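DTDP-4-dehydrorhamnose reductase (Yersinia enterocolitica, PDB 5U9C) probably catalyses the NADPH-dependent reduction of dTDP-4-dehydro-beta-L-rhamnose to dTDP-beta-L-rhamnose in dTDP-L-rhamnose biosynthesis. Local coordinates at residues Ala19-Ala24 / Asn201-Ala206; Asn38-Ser43 / Ser50-Glu55; Pro57-His62 / Asn208-Gly213; Ala64-Thr67 / Leu71-Arg74; Leu85-Ile90 / Ser139-Ala144. All coordinates share one frame; numbering follows the deposited sequence.

All five contacts belong to the Rossmann-type core and are arranged about its parallel sheet. Contacts 1 and 3 share helix 196-209, and their centres are 12 Å apart; V21 of contact 1 packs on L61 of contact 3. From strand 59-62 the path leads on to contact 5, where H62 NE2 and T87 OG1 are hydrogen-bonded at 3.0 Å. Contact 2 joins the same layer, I52 CD1 lying 3.9 Å from I90 CG1. Contact 4 is on the opposite side of the chain's centre from contact 1, 24 Å away between centres. It comes nearest the (R)-malate site, empty in this chain: the side chains of C72 and R256 are about 9 Å apart.

Contact 1: residues Ala19-Ala24 / Asn201-Ala206; sequences AYVTSA and NFIIWA
I204 points from helix 201-206 at helix 19-24 and ends against A24. Its CG1 branch stands beside the backbone N (chi1 -62°), and a second bend at chi2 carries CD1 across to the facing helix. There A24 CB meets both atoms of the branch, at 3.9 Å from I204 CD1 and 4.0 Å from I204 CG1, so the alanine methyl lies alongside the end of the isoleucine instead of touching it at a single point. One turn earlier, V21 is set with its CB bond neither facing the partner helix nor turned from it. Its contact is looser, V21 CG2 standing 4.4 Å from I203 CD1. The segment axes approach to 10.0 Å, at a signed crossing angle of -51°. The whole interface is apolar and modest in area. Around it, Y20 and V21 also reach C200, one turn back along helix 196-209, while I204 extends to L25. I203 continues inward to L17 of helix 16-25, to F63 and to I152 of strand 149-154, which seats helix 196-209 on the parallel sheet next to helix 16-25.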
# COMPACT_ATOMS: atom_id res chain seq x y z
N ALA D 19 26.61 18.82 24.51
CA ALA D 19 27.49 19.91 24.93
C ALA D 19 26.67 21.02 25.62
O ALA D 19 27.11 21.55 26.63
CB ALA D 19 28.30 20.47 23.74
N TYR D 20 25.50 21.36 25.06
CA TYR D 20 24.66 22.36 25.69
C TYR D 20 24.22 21.86 27.08
O TYR D 20 24.30 22.60 28.05
CB TYR D 20 23.41 22.69 24.84
CG TYR D 20 23.61 23.50 23.55
CD1 TYR D 20 23.76 24.89 23.58
CD2 TYR D 20 23.51 22.90 22.31
CE1 TYR D 20 23.90 25.63 22.39
CE2 TYR D 20 23.63 23.62 21.13
CZ TYR D 20 23.82 24.97 21.16
OH TYR D 20 23.92 25.65 19.96
N VAL D 21 23.79 20.61 27.17
CA VAL D 21 23.31 20.04 28.44
C VAL D 21 24.40 20.02 29.52
O VAL D 21 24.17 20.52 30.63
CB VAL D 21 22.68 18.64 28.25
CG1 VAL D 21 22.28 18.05 29.59
CG2 VAL D 21 21.46 18.74 27.36
N THR D 22 25.56 19.46 29.20
CA THR D 22 26.70 19.38 30.13
C THR D 22 27.02 20.78 30.66
O THR D 22 27.22 20.97 31.86
CB THR D 22 27.95 18.76 29.42
OG1 THR D 22 27.63 17.43 28.95
CG2 THR D 22 29.13 18.67 30.36
N SER D 23 27.01 21.75 29.76
CA SER D 23 27.27 23.13 30.12
C SER D 23 26.19 23.70 31.05
O SER D 23 26.52 24.26 32.09
CB SER D 23 27.41 23.97 28.84
OG SER D 23 27.55 25.34 29.14
N ALA D 24 24.91 23.52 30.71
CA ALA D 24 23.80 24.00 31.55
C ALA D 24 23.82 23.36 32.95
O ALA D 24 23.44 23.98 33.93
CB ALA D 24 22.45 23.74 30.88
N ASN D 201 17.14 23.37 27.37
CA ASN D 201 16.38 24.01 28.43
C ASN D 201 15.23 23.11 28.91
O ASN D 201 14.96 23.04 30.12
CB ASN D 201 15.86 25.37 27.98
CG ASN D 201 16.99 26.38 27.72
OD1 ASN D 201 18.06 26.30 28.32
ND2 ASN D 201 16.73 27.34 26.83
N PHE D 202 14.56 22.45 27.96
CA PHE D 202 13.46 21.56 28.30
C PHE D 202 13.97 20.36 29.10
O PHE D 202 13.32 19.94 30.06
CB PHE D 202 12.69 21.06 27.07
CG PHE D 202 11.63 20.05 27.42
CD1 PHE D 202 10.40 20.46 27.90
CD2 PHE D 202 11.90 18.69 27.39
CE1 PHE D 202 9.43 19.54 28.26
CE2 PHE D 202 10.95 17.77 27.78
CZ PHE D 202 9.72 18.19 28.21
N ILE D 203 15.12 19.83 28.70
CA ILE D 203 15.71 18.70 29.38
C ILE D 203 16.06 19.03 30.84
O ILE D 203 15.83 18.20 31.73
CB ILE D 203 16.92 18.15 28.61
CG1 ILE D 203 16.42 17.45 27.33
CG2 ILE D 203 17.70 17.18 29.46
CD1 ILE D 203 17.51 16.98 26.40
N ILE D 204 16.60 20.23 31.09
CA ILE D 204 16.94 20.64 32.46
C ILE D 204 15.64 20.66 33.30
O ILE D 204 15.60 20.16 34.43
CB ILE D 204 17.65 22.02 32.48
CG1 ILE D 204 18.98 21.95 31.70
CG2 ILE D 204 17.88 22.51 33.91
CD1 ILE D 204 20.03 21.03 32.30
N TRP D 205 14.58 21.20 32.71
CA TRP D 205 13.28 21.24 33.37
C TRP D 205 12.78 19.81 33.63
O TRP D 205 12.28 19.52 34.71
CB TRP D 205 12.26 22.03 32.51
CG TRP D 205 10.85 22.01 33.02
CD1 TRP D 205 10.25 22.93 33.82
CD2 TRP D 205 9.85 21.01 32.75
NE1 TRP D 205 8.95 22.57 34.08
CE2 TRP D 205 8.68 21.39 33.45
CE3 TRP D 205 9.83 19.82 32.01
CZ2 TRP D 205 7.50 20.63 33.41
CZ3 TRP D 205 8.66 19.07 31.97
CH2 TRP D 205 7.51 19.48 32.67
N ALA D 206 12.97 18.93 32.64
CA ALA D 206 12.48 17.54 32.72
C ALA D 206 13.18 16.74 33.81
O ALA D 206 12.56 15.94 34.49
CB ALA D 206 12.64 16.85 31.38

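Contact 2: residues Asn38-Ser43 / Ser50-Glu55; sequences NTLNLS and SYITAE
Within the beta-alpha-beta connection that runs from strand 31-34 through helix 48-55 to strand 59-62, T39 and L40 of the incoming loop lie against Y51 and I52 of the helix. The Y51 ring is the centrepiece. T39 spans one of its faces: the carbonyl T39 O stands over the inner end, 3.7 Å from Y51 CG, while T39 CB makes a CH-pi contact over the same face, 4.1 Å from the ring centroid and 27° off the normal. On the opposite face lies E55 CG, from the next turn of the helix, so the ring is sandwiched between loop and helix. Y51 reaches this position with CG anti to the backbone N (chi1 170°). The hydroxyl of T39 does not bond to the tyrosine; T39 OG1 accepts from E36 N instead. L40 CD1 approaches the ring obliquely, 4.3 Å from Y51 CD2, and also meets the end of I52, with L40 CD1 to I52 CD1 at 4.0 Å. Farther along, N41 closes an Asx turn. S43 N bonds to N41 OD1 at 2.9 Å, and S43 OG reaches N41 OD1 at 2.6 Å from the same face of the amide. Towards the core, L40 touches T11, Y51 rests on L9 and I33 of strands 7-11 and 31-34, and I52 packs on A93 of helix 76-97.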
# COMPACT_ATOMS: atom_id res chain seq x y z
N ASN D 38 37.02 5.63 26.66
CA ASN D 38 37.69 4.77 27.65
C ASN D 38 36.76 4.22 28.76
O ASN D 38 37.20 3.39 29.55
CB ASN D 38 38.90 5.48 28.28
CG ASN D 38 38.52 6.72 29.07
OD1 ASN D 38 37.45 7.31 28.87
ND2 ASN D 38 39.40 7.14 29.97
N THR D 39 35.51 4.70 28.85
CA THR D 39 34.57 4.19 29.86
C THR D 39 33.30 3.57 29.24
O THR D 39 32.78 2.58 29.75
CB THR D 39 34.18 5.27 30.89
OG1 THR D 39 33.62 6.41 30.23
CG2 THR D 39 35.38 5.69 31.74
N LEU D 40 32.79 4.14 28.15
CA LEU D 40 31.58 3.64 27.50
C LEU D 40 31.71 3.87 26.00
O LEU D 40 31.96 4.99 25.54
CB LEU D 40 30.34 4.32 28.08
CG LEU D 40 28.97 3.75 27.67
CD1 LEU D 40 27.89 4.11 28.67
CD2 LEU D 40 28.58 4.17 26.26
N ASN D 41 31.60 2.78 25.25
CA ASN D 41 31.72 2.78 23.81
C ASN D 41 30.51 1.99 23.27
O ASN D 41 30.29 0.84 23.67
CB ASN D 41 33.06 2.13 23.45
CG ASN D 41 33.35 2.08 21.96
OD1 ASN D 41 32.45 2.21 21.11
ND2 ASN D 41 34.63 1.84 21.62
N LEU D 42 29.71 2.63 22.41
CA LEU D 42 28.53 1.98 21.84
C LEU D 42 28.88 0.71 21.07
O LEU D 42 28.04 -0.17 20.96
CB LEU D 42 27.75 2.93 20.93
CG LEU D 42 27.19 4.19 21.57
CD1 LEU D 42 26.42 4.99 20.53
CD2 LEU D 42 26.29 3.90 22.75
N SER D 43 30.11 0.62 20.55
CA SER D 43 30.53 -0.58 19.83
C SER D 43 30.97 -1.71 20.76
O SER D 43 31.35 -2.74 20.28
CB SER D 43 31.69 -0.27 18.87
OG SER D 43 32.79 0.18 19.60
N SER D 50 27.99 -3.37 33.51
CA SER D 50 28.86 -3.33 34.69
C SER D 50 29.30 -1.92 35.00
O SER D 50 29.29 -1.51 36.16
CB SER D 50 30.09 -4.21 34.51
OG SER D 50 29.72 -5.55 34.47
N TYR D 51 29.68 -1.17 33.97
CA TYR D 51 30.12 0.22 34.16
C TYR D 51 29.03 1.11 34.75
O TYR D 51 29.23 1.72 35.79
CB TYR D 51 30.67 0.85 32.85
CG TYR D 51 30.90 2.32 32.98
CD1 TYR D 51 31.92 2.83 33.79
CD2 TYR D 51 30.08 3.22 32.31
CE1 TYR D 51 32.11 4.21 33.93
CE2 TYR D 51 30.25 4.58 32.45
CZ TYR D 51 31.26 5.08 33.24
OH TYR D 51 31.39 6.44 33.33
N ILE D 52 27.87 1.15 34.11
CA ILE D 52 26.80 2.00 34.62
C ILE D 52 26.30 1.62 36.01
O ILE D 52 26.11 2.50 36.87
CB ILE D 52 25.65 2.12 33.62
CG1 ILE D 52 26.18 2.77 32.33
CG2 ILE D 52 24.49 2.91 34.22
CD1 ILE D 52 25.12 2.98 31.27
N THR D 53 26.10 0.32 36.27
CA THR D 53 25.58 -0.10 37.57
C THR D 53 26.53 0.23 38.70
O THR D 53 26.08 0.62 39.77
CB THR D 53 25.15 -1.59 37.61
OG1 THR D 53 26.24 -2.42 37.19
CG2 THR D 53 23.98 -1.82 36.69
N ALA D 54 27.85 0.11 38.46
CA ALA D 54 28.85 0.48 39.49
C ALA D 54 28.84 1.98 39.77
O ALA D 54 29.15 2.39 40.90
CB ALA D 54 30.25 -0.00 39.10
N GLU D 55 28.49 2.81 38.78
CA GLU D 55 28.41 4.27 38.98
C GLU D 55 27.18 4.68 39.79
O GLU D 55 27.16 5.76 40.39
CB GLU D 55 28.38 5.03 37.64
CG GLU D 55 29.67 4.96 36.84
CD GLU D 55 30.82 5.63 37.56
OE1 GLU D 55 30.63 6.76 38.03
OE2 GLU D 55 31.90 5.02 37.64

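Contact 3: residues Pro57-His62 / Asn208-Gly213; sequences PDVILH and NKRHTG
Van der Waals packing comes first: a methyl of V59 sits over one face of the R210 guanidinium. V59 CG2 is 3.5 Å from R210 NH1, displaced toward the rim of the group, and R210 CZ is scarcely farther from V59 CG2, at 3.6 Å. The arginine gets there by folding at chi2 (-56°) and then running straight at chi3, which swings the flat end back to the strand. R210 itself is the C-prime residue of a Schellman motif, with positive phi; H211 N bonds to A206 O and R210 N to I207 O. Helix 196-209 is ended this way just before the chain enters strand 213-217, the outermost strand of the Rossmann sheet at that edge. Polar contact is made through solvent. Water 1 donates to D58 O at 2.7 Å and accepts from R210 NH2 at 2.9 Å, bridging a pair that is too far apart to bond directly. D58 OD1 and R210 NH1, 5.8 Å apart, make no salt bridge; at most a weak long-range attraction may act between them. D58 OD2 instead accepts from K7 N, and the arginine makes weak bonds from NH1 to Y30 OH and from NE to I207 O.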
# COMPACT_ATOMS: atom_id res chain seq x y z
N PRO D 57 24.13 5.89 39.02
CA PRO D 57 23.59 7.22 38.81
C PRO D 57 22.13 7.31 39.21
O PRO D 57 21.44 6.29 39.23
CB PRO D 57 23.72 7.39 37.29
CG PRO D 57 23.56 6.00 36.75
CD PRO D 57 24.21 5.10 37.78
N ASP D 58 21.68 8.51 39.53
CA ASP D 58 20.25 8.76 39.80
C ASP D 58 19.54 9.08 38.48
O ASP D 58 18.32 8.85 38.34
CB ASP D 58 20.11 9.96 40.72
CG ASP D 58 20.79 9.74 42.04
OD1 ASP D 58 20.27 8.95 42.85
OD2 ASP D 58 21.86 10.33 42.24
N VAL D 59 20.30 9.64 37.55
CA VAL D 59 19.79 10.02 36.24
C VAL D 59 20.77 9.62 35.15
O VAL D 59 21.99 9.78 35.31
CB VAL D 59 19.60 11.56 36.19
CG1 VAL D 59 19.33 12.06 34.77
CG2 VAL D 59 18.49 12.00 37.14
N ILE D 60 20.23 9.11 34.04
CA ILE D 60 21.01 8.75 32.86
C ILE D 60 20.42 9.46 31.65
O ILE D 60 19.23 9.32 31.38
CB ILE D 60 21.01 7.24 32.58
CG1 ILE D 60 21.67 6.49 33.74
CG2 ILE D 60 21.77 6.95 31.28
CD1 ILE D 60 21.52 4.98 33.67
N LEU D 61 21.26 10.23 30.95
CA LEU D 61 20.89 10.95 29.76
C LEU D 61 21.61 10.23 28.63
O LEU D 61 22.86 10.33 28.50
CB LEU D 61 21.34 12.42 29.83
CG LEU D 61 20.96 13.19 31.10
CD1 LEU D 61 21.41 14.62 30.96
CD2 LEU D 61 19.47 13.16 31.36
N HIS D 62 20.85 9.52 27.81
CA HIS D 62 21.41 8.72 26.73
C HIS D 62 21.24 9.41 25.39
O HIS D 62 20.19 9.27 24.76
CB HIS D 62 20.80 7.32 26.73
CG HIS D 62 21.31 6.46 25.62
ND1 HIS D 62 22.62 6.50 25.20
CD2 HIS D 62 20.72 5.47 24.91
CE1 HIS D 62 22.80 5.62 24.24
NE2 HIS D 62 21.66 4.98 24.05
N ASN D 208 14.46 18.00 36.53
CA ASN D 208 13.99 18.53 37.81
C ASN D 208 12.61 17.96 38.20
O ASN D 208 12.36 17.72 39.38
CB ASN D 208 13.93 20.07 37.78
CG ASN D 208 13.50 20.68 39.11
OD1 ASN D 208 12.55 21.45 39.17
ND2 ASN D 208 14.18 20.32 40.17
N LYS D 209 11.73 17.80 37.22
CA LYS D 209 10.38 17.28 37.46
C LYS D 209 10.30 15.77 37.38
O LYS D 209 9.30 15.20 37.79
CB LYS D 209 9.39 17.81 36.40
CG LYS D 209 9.21 19.31 36.38
CD LYS D 209 8.69 19.91 37.70
CE LYS D 209 7.23 19.57 37.96
NZ LYS D 209 6.31 20.24 36.99
N ARG D 210 11.34 15.14 36.84
CA ARG D 210 11.33 13.71 36.55
C ARG D 210 10.10 13.37 35.69
O ARG D 210 9.38 12.42 35.96
CB ARG D 210 11.39 12.84 37.83
CG ARG D 210 12.65 13.07 38.65
CD ARG D 210 13.94 12.84 37.84
NE ARG D 210 15.13 13.15 38.64
CZ ARG D 210 15.72 12.30 39.48
NH1 ARG D 210 16.78 12.70 40.17
NH2 ARG D 210 15.25 11.07 39.65
N HIS D 211 9.87 14.17 34.65
CA HIS D 211 8.77 13.92 33.73
C HIS D 211 8.99 12.58 33.04
O HIS D 211 10.13 12.21 32.74
CB HIS D 211 8.65 15.05 32.69
CG HIS D 211 7.50 14.86 31.76
ND1 HIS D 211 6.20 14.93 32.18
CD2 HIS D 211 7.46 14.57 30.44
CE1 HIS D 211 5.39 14.69 31.16
NE2 HIS D 211 6.14 14.47 30.09
N THR D 212 7.91 11.83 32.81
CA THR D 212 8.01 10.51 32.19
C THR D 212 7.09 10.33 30.98
O THR D 212 6.12 11.05 30.82
CB THR D 212 7.69 9.38 33.21
OG1 THR D 212 6.38 9.57 33.74
CG2 THR D 212 8.71 9.35 34.37
N GLY D 213 7.40 9.33 30.16
CA GLY D 213 6.58 9.03 28.98
C GLY D 213 7.30 9.33 27.67
O GLY D 213 8.51 9.27 27.61
O HOH W 1 16.60 8.54 40.34

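Contact 4: residues Ala64-Thr67 / Leu71-Arg74; sequences AAET and LCER
The carboxylate of E66, which lies against L71, is held at both oxygens: E66 OE2 forms a salt bridge with R78 NE, and E66 OE1 accepts from the backbone N of D68. With the two oxygens tied to different groups, the rotation of the carboxylate is restrained. L71 brings one methyl to it. L71 CD2 is 3.9 Å from E66 CD and nearly as far from each of the two oxygens, so the methyl meets the carboxylate as a whole, the two side chains crossing at about a right angle. Lower down, the aliphatic part of E66 meets the cysteine. C72 SG lies 3.7 Å from E66 CG and 3.8 Å from E66 O, a van der Waals approach. The shape of E66 explains the division: CG is anti to the backbone N (chi1 172°), which puts it before the sulfur, and the bend at chi2 (56°) then turns the carboxylate aside to L71. D68 ties loop and helix together again through its own side chain, D68 OD1 accepting from L71 N. One residue on from C72, E73 O makes a weak hydrogen bond with S248 OG of a second subunit. This is the loop and short helix that follow strand 59-62 at the C-terminal edge of the parallel sheet, the edge where Rossmann-fold enzymes place their ligands; in the same region lies R256, which binds (R)-malate in a crystal structure of this protein, although no malate is bound to this chain.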
# COMPACT_ATOMS: atom_id res chain seq x y z
N ALA D 64 24.04 9.42 23.04
CA ALA D 64 24.95 8.83 22.03
C ALA D 64 24.19 7.89 21.08
O ALA D 64 23.31 7.14 21.50
CB ALA D 64 26.11 8.10 22.70
N ALA D 65 24.55 7.94 19.80
CA ALA D 65 23.91 7.10 18.79
C ALA D 65 24.65 7.22 17.48
O ALA D 65 25.39 8.16 17.29
CB ALA D 65 22.48 7.57 18.58
N GLU D 66 24.45 6.25 16.59
CA GLU D 66 24.99 6.36 15.24
C GLU D 66 23.88 7.10 14.50
O GLU D 66 22.80 6.55 14.29
CB GLU D 66 25.26 5.01 14.60
CG GLU D 66 25.64 5.12 13.13
CD GLU D 66 26.84 6.04 12.91
OE1 GLU D 66 26.65 7.14 12.35
OE2 GLU D 66 27.93 5.69 13.39
N THR D 67 24.16 8.34 14.09
CA THR D 67 23.15 9.19 13.47
C THR D 67 23.36 9.45 11.97
O THR D 67 22.60 10.19 11.38
CB THR D 67 23.10 10.55 14.21
OG1 THR D 67 24.39 11.15 14.14
CG2 THR D 67 22.72 10.34 15.68
N LEU D 71 24.89 5.72 6.42
CA LEU D 71 25.82 4.69 6.89
C LEU D 71 24.98 3.55 7.51
O LEU D 71 25.26 2.38 7.28
CB LEU D 71 26.81 5.26 7.90
CG LEU D 71 27.76 4.26 8.58
CD1 LEU D 71 28.62 3.57 7.54
CD2 LEU D 71 28.63 4.99 9.61
N CYS D 72 23.93 3.91 8.26
CA CYS D 72 23.05 2.91 8.88
C CYS D 72 22.38 2.02 7.84
O CYS D 72 22.17 0.84 8.10
CB CYS D 72 21.97 3.56 9.74
SG CYS D 72 22.53 4.27 11.31
N GLU D 73 22.03 2.60 6.68
CA GLU D 73 21.43 1.81 5.60
C GLU D 73 22.45 0.84 4.95
O GLU D 73 22.12 -0.32 4.71
CB GLU D 73 20.83 2.70 4.52
CG GLU D 73 19.80 2.01 3.66
CD GLU D 73 18.49 1.74 4.40
OE1 GLU D 73 18.32 2.17 5.56
OE2 GLU D 73 17.63 1.08 3.82
N ARG D 74 23.67 1.30 4.72
CA ARG D 74 24.71 0.44 4.13
C ARG D 74 25.19 -0.63 5.12
O ARG D 74 25.54 -1.74 4.71
CB ARG D 74 25.95 1.25 3.70
CG ARG D 74 25.67 2.27 2.62
CD ARG D 74 26.96 2.86 2.08
NE ARG D 74 27.70 3.65 3.05
CZ ARG D 74 27.44 4.93 3.33
NH1 ARG D 74 28.16 5.53 4.24
NH2 ARG D 74 26.46 5.61 2.75

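Contact 5: residues Leu85-Ile90 / Ser139-Ala144; sequences LATEQI and SSVRNA. With IMD (imidazole), chain H.
E88 leaves its helix alongside S140 of the facing one, where the backbones come close, E88 CA to S140 CA being 5.3 Å. Its CB already meets the serine, with E88 CB 3.9 Å from S140 OG. From there CG runs anti to the backbone N (chi1 169°), and a bend at chi2 (66°) folds the chain back, so that CD too passes near the hydroxyl. At the tip, S140 OG donates to E88 OE1 at 2.8 Å, using the anti lone pair, the one away from the other oxygen. Water 2 adds a second donor to E88 OE1 at 2.8 Å and also donates to S140 O, so E88 OE1 takes the serine hydroxyl directly and is linked to the serine carbonyl only through the water. The other oxygen, E88 OE2, accepts from Q92 NE2. Helices 76-97 and 129-144 are neighbours in the layer on one side of the Rossmann sheet, and a third subunit packs on this pair, its T146 against E88 and its N143 against N143. Nearer the sheet the contact turns apolar: T87 CG2 lies 3.8 Å from V141 CG2, and both residues rest on Y103. T87 OG1 is hydrogen-bonded to N83 O. At Q89, an imidazole probably taken up from the crystallisation liquor makes a weak bond from its N1 to Q89 OE1, at 3.3 Å.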
# COMPACT_ATOMS: atom_id res chain seq x y z
N LEU D 85 21.39 -2.52 20.49
CA LEU D 85 22.03 -3.33 21.52
C LEU D 85 22.64 -2.50 22.66
O LEU D 85 22.46 -2.85 23.81
CB LEU D 85 23.06 -4.28 20.90
CG LEU D 85 22.50 -5.22 19.82
CD1 LEU D 85 23.61 -6.14 19.37
CD2 LEU D 85 21.31 -6.05 20.29
N ALA D 86 23.34 -1.41 22.35
CA ALA D 86 23.91 -0.57 23.38
C ALA D 86 22.81 0.03 24.27
O ALA D 86 22.94 0.05 25.48
CB ALA D 86 24.78 0.53 22.78
N THR D 87 21.73 0.48 23.65
CA THR D 87 20.62 1.11 24.36
C THR D 87 19.96 0.09 25.29
O THR D 87 19.55 0.45 26.39
CB THR D 87 19.62 1.71 23.36
OG1 THR D 87 20.27 2.72 22.60
CG2 THR D 87 18.41 2.33 24.05
N GLU D 88 19.87 -1.18 24.86
CA GLU D 88 19.31 -2.25 25.67
C GLU D 88 20.12 -2.43 26.95
O GLU D 88 19.54 -2.60 28.02
CB GLU D 88 19.29 -3.56 24.87
CG GLU D 88 18.96 -4.85 25.65
CD GLU D 88 17.55 -4.91 26.20
OE1 GLU D 88 16.68 -4.12 25.77
OE2 GLU D 88 17.28 -5.78 27.08
N GLN D 89 21.44 -2.41 26.85
CA GLN D 89 22.28 -2.53 28.05
C GLN D 89 22.12 -1.32 28.97
O GLN D 89 22.08 -1.46 30.19
CB GLN D 89 23.73 -2.76 27.67
CG GLN D 89 23.92 -4.08 26.93
CD GLN D 89 23.52 -5.25 27.78
OE1 GLN D 89 24.04 -5.44 28.88
NE2 GLN D 89 22.61 -6.07 27.26
N ILE D 90 22.03 -0.13 28.39
CA ILE D 90 21.83 1.08 29.19
C ILE D 90 20.48 1.00 29.94
O ILE D 90 20.41 1.32 31.14
CB ILE D 90 21.89 2.35 28.31
CG1 ILE D 90 23.33 2.53 27.79
CG2 ILE D 90 21.43 3.58 29.10
CD1 ILE D 90 23.52 3.62 26.77
N SER D 139 11.76 0.77 22.35
CA SER D 139 11.09 -0.37 22.97
C SER D 139 11.89 -0.86 24.17
O SER D 139 11.33 -1.08 25.26
CB SER D 139 10.92 -1.53 21.98
OG SER D 139 10.17 -1.16 20.84
N SER D 140 13.22 -0.98 23.99
CA SER D 140 14.11 -1.46 25.06
C SER D 140 14.00 -0.59 26.31
O SER D 140 13.98 -1.10 27.44
CB SER D 140 15.57 -1.44 24.60
OG SER D 140 15.78 -2.45 23.65
N VAL D 141 13.91 0.71 26.10
CA VAL D 141 13.78 1.68 27.18
C VAL D 141 12.43 1.52 27.90
O VAL D 141 12.40 1.40 29.14
CB VAL D 141 14.00 3.11 26.66
CG1 VAL D 141 13.63 4.15 27.71
CG2 VAL D 141 15.45 3.29 26.21
N ARG D 142 11.34 1.48 27.13
CA ARG D 142 9.98 1.34 27.71
C ARG D 142 9.76 0.09 28.50
O ARG D 142 9.21 0.14 29.59
CB ARG D 142 8.88 1.37 26.64
CG ARG D 142 8.65 2.72 26.05
CD ARG D 142 7.29 2.83 25.39
NE ARG D 142 7.26 4.09 24.68
CZ ARG D 142 7.81 4.27 23.48
NH1 ARG D 142 7.78 5.47 22.93
NH2 ARG D 142 8.41 3.26 22.86
N ASN D 143 10.15 -1.04 27.90
CA ASN D 143 10.02 -2.33 28.53
C ASN D 143 10.83 -2.44 29.86
O ASN D 143 10.33 -2.98 30.83
CB ASN D 143 10.41 -3.45 27.56
CG ASN D 143 9.51 -3.50 26.32
OD1 ASN D 143 8.62 -2.66 26.13
ND2 ASN D 143 9.77 -4.48 25.45
N ALA D 144 12.05 -1.89 29.90
CA ALA D 144 12.89 -1.97 31.10
C ALA D 144 12.55 -0.94 32.19
O ALA D 144 12.50 -1.30 33.37
CB ALA D 144 14.35 -1.82 30.72
N1 IMD H . 23.89 -8.13 30.75
C2 IMD H . 22.66 -7.78 31.18
N3 IMD H . 22.48 -8.30 32.42
C4 IMD H . 23.60 -8.97 32.76
C5 IMD H . 24.49 -8.86 31.71
O HOH W 2 14.55 -3.84 27.57